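Local atomic coordinates of oxidized polyvinyl alcohol hydrolase (Sphingopyxis, PDB entry 3WLA), a protein that hydrolyses beta-diketones such as 4,6-nonanedione and cleaves oxidized polyvinyl alcohol in the second step of polyvinyl alcohol degradation. Residues 59-62 with 63-66; 290-293 with 294-298; 11-14 with 15-18; 69-72 with 73-76; 173-176 with 177-180. All coordinates share one frame; numbering follows the deposited sequence.

In the fold
All five contacts are local, and three of them gather on one side of this alpha/beta-hydrolase. Contact 1 and contact 4 belong to the connection between strands 47-53 and 81-85; their centres are about 8 Å apart and they touch through backbone hydrogen bonds. Contact 4, but not contact 1, also touches contact 2, at the start of helix 292-304, with centres about 10 Å apart. Contact 5, at the end of helix 163-174 and the loop after it, has its centre about 25 Å from that of contact 1, across the chain's centre. Contact 3 lies at the surface before strand 21-28. N63 in contact 1 lies about 10 Å from S162, the probable nucleophile, between side chains.

Contact 1: residues 59-62 with 63-66; sequences ATNW and NLNV
N61 and N65 meet one helical turn apart, through the backbone and through a water. The amide N of N65 donates to N61 O at 2.8 Å in a bond bent to 140°. A water also donates to both side chains, to N61 OD1 at 2.8 Å and to N65 OD1 at 3.2 Å. Both CG atoms stand anti to their own carbonyl carbons, which brings the two carboxamides within reach of that water, while N61 ND2 turns to N95 OD1. The next turn is closed by V66 N, which donates to W62 O at 2.8 Å; a weak bond from N65 N reaches the same oxygen. V66 has left helical geometry, yet its CG2 still packs 3.7 Å from W62 CA. The W62 indole folds back over the start of the helix, and A59 N lies 3.4 Å above one ring face, displaced toward the rim. L64 N bonds to T60 O, and the buried L64 side chain rests its CG 3.6 Å from that oxygen. A59 is the N-cap, its carbonyl accepting N63 N in a nearly straight bond of 164°. Farther out, L64 and T60 pack on strand 81-85, whose residue S84 touches both, so this short helix sits in a beta-alpha-beta unit with strand 47-53. Because the bridging water donates to both OD1 atoms, the asparagines meet through their acceptor ends, and the two carboxamides are joined by water, not by a bond of their own; N61 is set mainly by its bond to N95, and the water probably only helps to orient N65.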
loop_
_atom_site.group_PDB
_atom_site.type_symbol
_atom_site.label_atom_id
_atom_site.label_comp_id
_atom_site.label_asym_id
_atom_site.label_seq_id
_atom_site.Cartn_x
_atom_site.Cartn_y
_atom_site.Cartn_z
ATOM N N ALA A 59 -5.445 -7.871 -12.345
ATOM C CA ALA A 59 -4.598 -9.054 -12.093
ATOM C C ALA A 59 -3.188 -8.576 -11.757
ATOM O O ALA A 59 -2.766 -7.545 -12.310
ATOM C CB ALA A 59 -4.496 -9.927 -13.399
ATOM N N THR A 60 -2.457 -9.358 -10.960
ATOM C CA THR A 60 -1.064 -9.016 -10.627
ATOM C C THR A 60 -0.223 -8.802 -11.892
ATOM O O THR A 60 0.582 -7.831 -11.975
ATOM C CB THR A 60 -0.440 -10.090 -9.724
ATOM O OG1 THR A 60 -1.060 -10.000 -8.430
ATOM C CG2 THR A 60 1.144 -9.920 -9.549
ATOM N N ASN A 61 -0.394 -9.664 -12.883
ATOM C CA ASN A 61 0.383 -9.489 -14.106
ATOM C C ASN A 61 0.024 -8.198 -14.875
ATOM O O ASN A 61 0.876 -7.658 -15.560
ATOM C CB ASN A 61 0.256 -10.708 -15.008
ATOM C CG ASN A 61 1.184 -11.817 -14.589
ATOM O OD1 ASN A 61 2.111 -11.618 -13.802
ATOM N ND2 ASN A 61 0.945 -13.014 -15.135
ATOM N N TRP A 62 -1.218 -7.730 -14.782
ATOM C CA TRP A 62 -1.562 -6.477 -15.427
ATOM C C TRP A 62 -0.778 -5.351 -14.777
ATOM O O TRP A 62 -0.211 -4.538 -15.473
ATOM C CB TRP A 62 -3.034 -6.126 -15.302
ATOM C CG TRP A 62 -3.967 -7.154 -15.853
ATOM C CD1 TRP A 62 -3.634 -8.334 -16.473
ATOM C CD2 TRP A 62 -5.385 -7.119 -15.770
ATOM N NE1 TRP A 62 -4.775 -9.034 -16.771
ATOM C CE2 TRP A 62 -5.866 -8.311 -16.347
ATOM C CE3 TRP A 62 -6.310 -6.187 -15.263
ATOM C CZ2 TRP A 62 -7.231 -8.598 -16.426
ATOM C CZ3 TRP A 62 -7.694 -6.470 -15.351
ATOM C CH2 TRP A 62 -8.131 -7.666 -15.925
ATOM N N ASN A 63 -0.792 -5.293 -13.450
ATOM C CA ASN A 63 -0.086 -4.258 -12.746
ATOM C C ASN A 63 1.402 -4.231 -13.148
ATOM O O ASN A 63 1.995 -3.172 -13.229
ATOM C CB ASN A 63 -0.270 -4.502 -11.252
ATOM C CG ASN A 63 0.517 -3.550 -10.391
ATOM O OD1 ASN A 63 1.718 -3.747 -10.190
ATOM N ND2 ASN A 63 -0.163 -2.524 -9.844
ATOM N N LEU A 64 1.995 -5.391 -13.382
ATOM C CA LEU A 64 3.388 -5.484 -13.770
ATOM C C LEU A 64 3.651 -5.200 -15.232
ATOM O O LEU A 64 4.704 -4.614 -15.575
ATOM C CB LEU A 64 3.929 -6.902 -13.523
ATOM C CG LEU A 64 4.121 -7.281 -12.069
ATOM C CD1 LEU A 64 4.594 -8.748 -11.953
ATOM C CD2 LEU A 64 5.182 -6.354 -11.500
ATOM N N ASN A 65 2.716 -5.596 -16.097
ATOM C CA ASN A 65 3.000 -5.510 -17.534
ATOM C C ASN A 65 2.138 -4.722 -18.450
ATOM O O ASN A 65 2.459 -4.603 -19.645
ATOM C CB ASN A 65 3.030 -6.934 -18.115
ATOM C CG ASN A 65 3.960 -7.832 -17.370
ATOM O OD1 ASN A 65 3.628 -8.988 -17.090
ATOM N ND2 ASN A 65 5.116 -7.333 -17.029
ATOM N N VAL A 66 1.021 -4.214 -17.951
ATOM C CA VAL A 66 0.108 -3.504 -18.785
ATOM C C VAL A 66 0.114 -2.061 -18.360
ATOM O O VAL A 66 -0.152 -1.762 -17.196
ATOM C CB VAL A 66 -1.289 -4.112 -18.607
ATOM C CG1 VAL A 66 -2.289 -3.355 -19.407
ATOM C CG2 VAL A 66 -1.233 -5.619 -19.005
HETATM O O HOH W 1 4.510 -11.354 -15.130
#

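Contact 2: residues 290-293 with 294-298; sequences VNTD and AFNLW
T292 and N296 lie side by side on the first turn of helix 292-304, which follows strand 274-280 in the alpha/beta-hydrolase fold. The methyl CG2 of T292 packs 3.7 Å from N296 ND2. N296 has CG opposite its own carbonyl carbon (chi1 -69°), and the carboxamide leans back toward the preceding turn, with CG 3.3 Å from T292 O. That oxygen accepts N296 N in a nearly linear bond of 172°, whereas the amide turns to partners beyond this turn: OD1 accepts W287 NE1, and ND2 shares a water with D293 and makes a weak bond to G70 O. The water donates to D293 OD1 at 2.8 Å and accepts from N296 ND2 at 3.1 Å; the same D293 oxygen is also bound by N71 ND2. Replacing N296 by an alanine removes the carboxamide, which would probably leave W287 NE1 without its acceptor, G70 O without its weak donor and the water beside D293 with one tie fewer. N291 occupies the N-cap position without using its side chain as a cap. Its ND2 bonds instead to E322 O, while T292 OG1 turns back to P288 O. N291 O takes F295 N at 2.8 Å. The phenylalanine swings CG to the far side from its N (chi1 176°), and the ring leads away from this turn to stack on Y324. Of its side chain only CB stays close, 3.5 Å from N291 O. The turn on the A294 side is equally compact, the methyl CB sitting 3.6 Å from N291 O. L297 N donates to D293 O at 3.1 Å.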
loop_
_atom_site.group_PDB
_atom_site.type_symbol
_atom_site.label_atom_id
_atom_site.label_comp_id
_atom_site.label_asym_id
_atom_site.label_seq_id
_atom_site.Cartn_x
_atom_site.Cartn_y
_atom_site.Cartn_z
ATOM N N VAL A 290 -1.557 9.617 -16.062
ATOM C CA VAL A 290 -0.795 10.673 -16.808
ATOM C C VAL A 290 0.689 10.491 -16.576
ATOM O O VAL A 290 1.125 10.450 -15.413
ATOM C CB VAL A 290 -1.193 12.111 -16.319
ATOM C CG1 VAL A 290 -0.431 13.274 -17.190
ATOM C CG2 VAL A 290 -2.671 12.270 -16.302
ATOM N N ASN A 291 1.461 10.383 -17.647
ATOM C CA ASN A 291 2.918 10.196 -17.543
ATOM C C ASN A 291 3.253 9.048 -16.603
ATOM O O ASN A 291 4.132 9.149 -15.714
ATOM C CB ASN A 291 3.551 11.491 -17.053
ATOM C CG ASN A 291 3.426 12.582 -18.090
ATOM O OD1 ASN A 291 3.646 12.312 -19.272
ATOM N ND2 ASN A 291 3.051 13.790 -17.679
ATOM N N THR A 292 2.549 7.945 -16.815
ATOM C CA THR A 292 2.667 6.816 -15.886
ATOM C C THR A 292 4.058 6.372 -15.533
ATOM O O THR A 292 4.427 6.301 -14.340
ATOM C CB THR A 292 1.841 5.600 -16.390
ATOM O OG1 THR A 292 0.462 5.982 -16.443
ATOM C CG2 THR A 292 2.001 4.401 -15.438
ATOM N N ASP A 293 4.832 6.060 -16.555
ATOM C CA ASP A 293 6.162 5.550 -16.340
ATOM C C ASP A 293 7.011 6.563 -15.601
ATOM O O ASP A 293 7.717 6.232 -14.667
ATOM C CB ASP A 293 6.791 5.183 -17.682
ATOM C CG ASP A 293 6.252 3.839 -18.259
ATOM O OD1 ASP A 293 5.537 3.097 -17.569
ATOM O OD2 ASP A 293 6.543 3.534 -19.417
ATOM N N ALA A 294 6.898 7.822 -15.997
ATOM C CA ALA A 294 7.690 8.858 -15.375
ATOM C C ALA A 294 7.288 9.051 -13.911
ATOM O O ALA A 294 8.149 9.229 -13.056
ATOM C CB ALA A 294 7.513 10.159 -16.150
ATOM N N PHE A 295 5.980 9.032 -13.637
ATOM C CA PHE A 295 5.495 9.189 -12.280
ATOM C C PHE A 295 5.994 8.062 -11.370
ATOM O O PHE A 295 6.517 8.317 -10.247
ATOM C CB PHE A 295 3.970 9.207 -12.224
ATOM C CG PHE A 295 3.455 9.268 -10.824
ATOM C CD1 PHE A 295 3.564 10.439 -10.084
ATOM C CD2 PHE A 295 3.019 8.112 -10.175
ATOM C CE1 PHE A 295 3.259 10.471 -8.705
ATOM C CE2 PHE A 295 2.716 8.118 -8.813
ATOM C CZ PHE A 295 2.832 9.280 -8.067
ATOM N N ASN A 296 5.845 6.828 -11.837
ATOM C CA ASN A 296 6.281 5.696 -11.046
ATOM C C ASN A 296 7.770 5.822 -10.684
ATOM O O ASN A 296 8.154 5.605 -9.540
ATOM C CB ASN A 296 6.101 4.379 -11.796
ATOM C CG ASN A 296 4.621 3.978 -11.994
ATOM O OD1 ASN A 296 3.720 4.440 -11.310
ATOM N ND2 ASN A 296 4.403 3.103 -12.951
ATOM N N LEU A 297 8.595 6.142 -11.670
ATOM C CA LEU A 297 10.040 6.263 -11.439
ATOM C C LEU A 297 10.366 7.478 -10.540
ATOM O O LEU A 297 11.263 7.397 -9.726
ATOM C CB LEU A 297 10.792 6.418 -12.737
ATOM C CG LEU A 297 12.305 6.623 -12.580
ATOM C CD1 LEU A 297 12.967 5.353 -11.963
ATOM C CD2 LEU A 297 12.879 6.898 -14.005
ATOM N N TRP A 298 9.617 8.566 -10.690
ATOM C CA TRP A 298 9.809 9.726 -9.861
ATOM C C TRP A 298 9.496 9.354 -8.449
ATOM O O TRP A 298 10.277 9.650 -7.526
ATOM C CB TRP A 298 8.880 10.870 -10.274
ATOM C CG TRP A 298 8.901 12.003 -9.257
ATOM C CD1 TRP A 298 9.878 12.981 -9.109
ATOM C CD2 TRP A 298 7.977 12.196 -8.184
ATOM N NE1 TRP A 298 9.591 13.751 -8.008
ATOM C CE2 TRP A 298 8.438 13.290 -7.420
ATOM C CE3 TRP A 298 6.801 11.546 -7.788
ATOM C CZ2 TRP A 298 7.758 13.746 -6.271
ATOM C CZ3 TRP A 298 6.122 12.002 -6.644
ATOM C CH2 TRP A 298 6.604 13.086 -5.902
HETATM O O HOH W 2 6.380 2.109 -15.062
#

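Contact 3: residues 11-14 with 15-18; sequences ACPE and GFTP
The carbonyl O of P13 accepts the backbone N of F16 at 2.9 Å, the one hydrogen bond that closes this turn. Its N-H...O angle is 154°, and the donor stands tilted from the carbonyl plane. The side chains of the same two residues run alongside each other and point the same way, with P13 CG 3.7 Å from F16 CB. With CG anti to its N (chi1 -173°), the F16 ring is carried away from P13, which meets it obliquely through CG, and stacks edge-to-face against F26 of strand 21-28. The backbone from P13 to F16 is a type II beta turn with E14 and G15 at its two central positions. G15 has a positive phi of 86°; a beta carbon there would fall 2.5 Å from E14 O, a clash that explains why a residue without a side chain occupies the corner. Past the turn the chain doubles back beside C12, whose CB lies 3.4 Å from F16 O. The sulfur lies against the returning chain and packs on P18, with C12 SG 3.5 Å from CD of that proline ring. C12 also forms a disulfide with C144 near the C-terminal end of helix 133-145, pinning the segment before strand 21-28 to that helix. P18 and F16 both touch C144, and P13 rests on F26 and P27 of strand 21-28.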
loop_
_atom_site.group_PDB
_atom_site.type_symbol
_atom_site.label_atom_id
_atom_site.label_comp_id
_atom_site.label_asym_id
_atom_site.label_seq_id
_atom_site.Cartn_x
_atom_site.Cartn_y
_atom_site.Cartn_z
ATOM N N ALA A 11 16.131 -14.995 4.601
ATOM C CA ALA A 11 15.866 -16.418 4.804
ATOM C C ALA A 11 14.607 -16.860 4.062
ATOM O O ALA A 11 13.711 -16.050 3.792
ATOM C CB ALA A 11 15.723 -16.726 6.300
ATOM N N CYS A 12 14.551 -18.145 3.726
ATOM C CA CYS A 12 13.386 -18.695 3.030
ATOM C C CYS A 12 12.749 -19.767 3.874
ATOM O O CYS A 12 13.384 -20.295 4.774
ATOM C CB CYS A 12 13.764 -19.277 1.645
ATOM S SG CYS A 12 14.066 -17.999 0.355
ATOM N N PRO A 13 11.454 -20.046 3.661
ATOM C CA PRO A 13 10.877 -21.106 4.484
ATOM C C PRO A 13 11.400 -22.449 3.956
ATOM O O PRO A 13 11.760 -22.573 2.762
ATOM C CB PRO A 13 9.376 -20.930 4.269
ATOM C CG PRO A 13 9.293 -20.247 2.937
ATOM C CD PRO A 13 10.393 -19.246 3.037
ATOM N N GLU A 14 11.456 -23.435 4.861
ATOM C CA GLU A 14 11.915 -24.783 4.554
ATOM C C GLU A 14 11.265 -25.277 3.279
ATOM O O GLU A 14 10.038 -25.235 3.173
ATOM C CB GLU A 14 11.498 -25.753 5.668
ATOM C CG GLU A 14 11.811 -25.318 7.104
ATOM C CD GLU A 14 13.228 -25.704 7.538
ATOM O OE1 GLU A 14 13.850 -26.536 6.822
ATOM O OE2 GLU A 14 13.705 -25.193 8.593
ATOM N N GLY A 15 12.068 -25.739 2.324
ATOM C CA GLY A 15 11.508 -26.292 1.105
ATOM C C GLY A 15 11.192 -25.330 -0.013
ATOM O O GLY A 15 10.766 -25.741 -1.109
ATOM N N PHE A 16 11.391 -24.042 0.248
ATOM C CA PHE A 16 11.114 -23.051 -0.771
ATOM C C PHE A 16 12.379 -22.322 -1.201
ATOM O O PHE A 16 13.186 -21.936 -0.365
ATOM C CB PHE A 16 10.136 -21.976 -0.244
ATOM C CG PHE A 16 9.687 -21.023 -1.301
ATOM C CD1 PHE A 16 8.627 -21.357 -2.154
ATOM C CD2 PHE A 16 10.388 -19.839 -1.531
ATOM C CE1 PHE A 16 8.290 -20.530 -3.218
ATOM C CE2 PHE A 16 10.050 -19.014 -2.593
ATOM C CZ PHE A 16 9.007 -19.357 -3.435
ATOM N N THR A 17 12.511 -22.105 -2.503
ATOM C CA THR A 17 13.625 -21.352 -3.049
ATOM C C THR A 17 13.028 -20.449 -4.137
ATOM O O THR A 17 12.335 -20.905 -5.062
ATOM C CB THR A 17 14.747 -22.304 -3.591
ATOM O OG1 THR A 17 14.306 -22.936 -4.784
ATOM C CG2 THR A 17 15.055 -23.396 -2.556
ATOM N N PRO A 18 13.304 -19.134 -4.033
ATOM C CA PRO A 18 12.811 -18.122 -4.949
ATOM C C PRO A 18 13.420 -18.168 -6.316
ATOM O O PRO A 18 14.559 -18.555 -6.456
ATOM C CB PRO A 18 13.165 -16.830 -4.217
ATOM C CG PRO A 18 14.498 -17.119 -3.698
ATOM C CD PRO A 18 14.325 -18.556 -3.135
#

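Contact 4: residues 69-72 with 73-76; sequences SGNN and AKLA
K74 turns its CB toward N71, and the two side chains cross obliquely. The lysine CB is wedged against the preceding turn, 3.2 Å from N71 O and 3.7 Å from N71 ND2. The next carbon, CG, is still near the asparagine, 4.1 Å from the same ND2. The chain bends at chi2 (73°), and CD and CE form the arm that, bent again at chi4, brings NZ into a long, weak ion pair with D293 OD2 on helix 292-304, whose carboxylate also holds N71 ND2. In the backbone, K74 N donates to N71 O at 3.1 Å, from above the carbonyl plane rather than along a lone pair. L75 repeats the pattern one residue later, its N reaching N72 O at 3.1 Å with a similarly raised approach, and A76 N follows by bonding to A73 O. These bonds run from i+3 back to i, a helical turn with 3-10-like bonding. N72 and L75 lie side by side. The leucine branch CD2 folds back over its partner, 3.3 Å from N72 O and 4.0 Å from N72 OD1. The buried N72 carboxamide is engaged at both ends: OD1 accepts W50 NE1 from strand 47-53, and ND2 makes a weak bond to N63 OD1. The chain of residues 69-76 is thus fastened on two sides, to helix 60-65 and to helix 292-304. The N71 amide N-H probably stabilises the D293 carboxylate, and the ammonium group, at the distance of a weak ion pair, may partly balance its charge where loop 69-76 meets the start of helix 292-304.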
loop_
_atom_site.group_PDB
_atom_site.type_symbol
_atom_site.label_atom_id
_atom_site.label_comp_id
_atom_site.label_asym_id
_atom_site.label_seq_id
_atom_site.Cartn_x
_atom_site.Cartn_y
_atom_site.Cartn_z
ATOM N N SER A 69 -2.603 -0.524 -16.277
ATOM C CA SER A 69 -2.642 -0.945 -14.890
ATOM C C SER A 69 -1.378 -0.597 -14.125
ATOM O O SER A 69 -1.210 -1.032 -12.985
ATOM C CB SER A 69 -2.933 -2.442 -14.817
ATOM O OG SER A 69 -4.289 -2.666 -15.251
ATOM N N GLY A 70 -0.470 0.158 -14.754
ATOM C CA GLY A 70 0.720 0.598 -14.027
ATOM C C GLY A 70 2.071 0.294 -14.644
ATOM O O GLY A 70 3.004 1.029 -14.436
ATOM N N ASN A 71 2.197 -0.815 -15.359
ATOM C CA ASN A 71 3.484 -1.195 -15.985
ATOM C C ASN A 71 4.617 -1.127 -14.947
ATOM O O ASN A 71 5.734 -0.601 -15.221
ATOM C CB ASN A 71 3.734 -0.259 -17.190
ATOM C CG ASN A 71 4.863 -0.752 -18.119
ATOM O OD1 ASN A 71 5.065 -1.960 -18.298
ATOM N ND2 ASN A 71 5.612 0.203 -18.704
ATOM N N ASN A 72 4.348 -1.692 -13.767
ATOM C CA ASN A 72 5.324 -1.650 -12.681
ATOM C C ASN A 72 6.609 -2.452 -12.930
ATOM O O ASN A 72 7.632 -2.143 -12.338
ATOM C CB ASN A 72 4.669 -2.047 -11.360
ATOM C CG ASN A 72 3.895 -0.893 -10.757
ATOM O OD1 ASN A 72 4.510 0.025 -10.206
ATOM N ND2 ASN A 72 2.562 -0.902 -10.869
ATOM N N ALA A 73 6.587 -3.433 -13.835
ATOM C CA ALA A 73 7.806 -4.185 -14.102
ATOM C C ALA A 73 8.892 -3.271 -14.690
ATOM O O ALA A 73 10.074 -3.588 -14.669
ATOM C CB ALA A 73 7.527 -5.382 -15.110
ATOM N N LYS A 74 8.474 -2.151 -15.251
ATOM C CA LYS A 74 9.410 -1.232 -15.882
ATOM C C LYS A 74 10.451 -0.692 -14.883
ATOM O O LYS A 74 11.589 -0.372 -15.276
ATOM C CB LYS A 74 8.623 -0.102 -16.534
ATOM C CG LYS A 74 9.427 0.961 -17.283
ATOM C CD LYS A 74 9.981 0.472 -18.594
ATOM C CE LYS A 74 10.674 1.639 -19.338
ATOM N NZ LYS A 74 9.807 2.862 -19.339
ATOM N N LEU A 75 10.086 -0.638 -13.604
ATOM C CA LEU A 75 11.012 -0.137 -12.613
ATOM C C LEU A 75 12.278 -1.024 -12.523
ATOM O O LEU A 75 13.331 -0.559 -12.113
ATOM C CB LEU A 75 10.346 -0.021 -11.255
ATOM C CG LEU A 75 9.448 1.183 -10.940
ATOM C CD1 LEU A 75 10.179 2.466 -11.323
ATOM C CD2 LEU A 75 8.131 1.089 -11.629
ATOM N N ALA A 76 12.172 -2.298 -12.900
ATOM C CA ALA A 76 13.333 -3.162 -12.872
ATOM C C ALA A 76 14.383 -2.670 -13.898
ATOM O O ALA A 76 15.543 -2.998 -13.771
ATOM C CB ALA A 76 12.951 -4.577 -13.195
#

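Contact 5: residues 173-176 with 177-180; sequences LFDS and EFWA
D175, the first residue past helix 163-174, bends over F178 and reaches two waters. Its CG is anti to the backbone N (chi1 -161°), and the carboxylate plane is turned only 15° from that of the F178 ring, with D175 OD2 3.6 Å from F178 CB. D175 O accepts F178 N at 3.1 Å, the donor standing well above the carbonyl plane. One water joins D175 OD2 (3.0 Å) to W179 NE1 (2.9 Å). Another donates to D175 OD1 and, at 2.8 Å, to E177 OE1; these two carboxylate oxygens are 4.1 Å apart, and the shared water probably eases their repulsion. An asparagine here has only one carbonyl acceptor, and either the water to W179 NE1 or that to E177 would probably lose its anchor. At S176 the OG sits between the backbone N and the carbonyl carbon and turns to D230 N. S176 O, close to W179 O, shares K308 NZ with it as a donor. Beyond, F178 CD2 stands 3.7 Å over the centre of the W179 indole. Both aromatic residues are buried, packing against L156 of strand 155-161 and V142 of helix 133-145, where the chain runs on into strand 181-185.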
loop_
_atom_site.group_PDB
_atom_site.type_symbol
_atom_site.label_atom_id
_atom_site.label_comp_id
_atom_site.label_asym_id
_atom_site.label_seq_id
_atom_site.Cartn_x
_atom_site.Cartn_y
_atom_site.Cartn_z
ATOM N N LEU A 173 1.635 0.621 9.018
ATOM C CA LEU A 173 1.198 0.890 10.380
ATOM C C LEU A 173 1.589 -0.198 11.341
ATOM O O LEU A 173 1.919 0.082 12.516
ATOM C CB LEU A 173 -0.330 1.107 10.445
ATOM C CG LEU A 173 -0.857 2.436 9.833
ATOM C CD1 LEU A 173 -2.393 2.411 9.739
ATOM C CD2 LEU A 173 -0.396 3.632 10.632
ATOM N N PHE A 174 1.507 -1.431 10.880
ATOM C CA PHE A 174 1.854 -2.583 11.705
ATOM C C PHE A 174 3.299 -3.063 11.645
ATOM O O PHE A 174 3.773 -3.676 12.579
ATOM C CB PHE A 174 1.034 -3.805 11.324
ATOM C CG PHE A 174 -0.303 -3.876 12.011
ATOM C CD1 PHE A 174 -0.404 -4.377 13.297
ATOM C CD2 PHE A 174 -1.466 -3.377 11.375
ATOM C CE1 PHE A 174 -1.629 -4.374 13.969
ATOM C CE2 PHE A 174 -2.704 -3.366 12.022
ATOM C CZ PHE A 174 -2.788 -3.869 13.345
ATOM N N ASP A 175 3.980 -2.793 10.540
ATOM C CA ASP A 175 5.319 -3.317 10.352
ATOM C C ASP A 175 6.289 -2.263 9.833
ATOM O O ASP A 175 7.056 -2.487 8.882
ATOM C CB ASP A 175 5.205 -4.505 9.372
ATOM C CG ASP A 175 6.410 -5.438 9.425
ATOM O OD1 ASP A 175 7.212 -5.288 10.348
ATOM O OD2 ASP A 175 6.544 -6.337 8.557
ATOM N N SER A 176 6.291 -1.109 10.474
ATOM C CA SER A 176 7.198 -0.058 10.061
ATOM C C SER A 176 8.676 -0.404 10.357
ATOM O O SER A 176 9.580 0.261 9.883
ATOM C CB SER A 176 6.817 1.252 10.740
ATOM O OG SER A 176 6.966 1.177 12.146
ATOM N N GLU A 177 8.923 -1.461 11.116
ATOM C CA GLU A 177 10.303 -1.861 11.414
ATOM C C GLU A 177 10.931 -2.437 10.147
ATOM O O GLU A 177 12.150 -2.412 9.955
ATOM C CB GLU A 177 10.341 -2.948 12.491
ATOM C CG GLU A 177 10.072 -2.472 13.885
ATOM C CD GLU A 177 8.603 -2.056 14.100
ATOM O OE1 GLU A 177 7.668 -2.625 13.422
ATOM O OE2 GLU A 177 8.406 -1.153 14.976
ATOM N N PHE A 178 10.093 -2.981 9.282
ATOM C CA PHE A 178 10.593 -3.583 8.065
ATOM C C PHE A 178 10.711 -2.606 6.876
ATOM O O PHE A 178 11.811 -2.326 6.392
ATOM C CB PHE A 178 9.719 -4.808 7.717
ATOM C CG PHE A 178 10.259 -5.653 6.590
ATOM C CD1 PHE A 178 11.455 -6.355 6.741
ATOM C CD2 PHE A 178 9.567 -5.748 5.374
ATOM C CE1 PHE A 178 11.961 -7.135 5.715
ATOM C CE2 PHE A 178 10.061 -6.536 4.318
ATOM C CZ PHE A 178 11.273 -7.238 4.487
ATOM N N TRP A 179 9.579 -2.078 6.441
ATOM C CA TRP A 179 9.505 -1.176 5.286
ATOM C C TRP A 179 10.117 0.206 5.531
ATOM O O TRP A 179 9.939 0.804 6.611
ATOM C CB TRP A 179 8.028 -0.962 4.887
ATOM C CG TRP A 179 7.255 -2.259 4.648
ATOM C CD1 TRP A 179 6.331 -2.863 5.470
ATOM C CD2 TRP A 179 7.432 -3.120 3.545
ATOM N NE1 TRP A 179 5.939 -4.076 4.934
ATOM C CE2 TRP A 179 6.600 -4.249 3.745
ATOM C CE3 TRP A 179 8.227 -3.052 2.393
ATOM C CZ2 TRP A 179 6.544 -5.281 2.847
ATOM C CZ3 TRP A 179 8.176 -4.082 1.499
ATOM C CH2 TRP A 179 7.343 -5.193 1.723
ATOM N N ALA A 180 10.838 0.697 4.516
ATOM C CA ALA A 180 11.419 2.032 4.588
ATOM C C ALA A 180 10.330 3.065 4.250
ATOM O O ALA A 180 10.536 4.299 4.334
ATOM C CB ALA A 180 12.589 2.147 3.599
HETATM O O HOH W 3 4.683 -6.431 6.178
HETATM O O HOH W 4 7.516 -5.428 13.434
#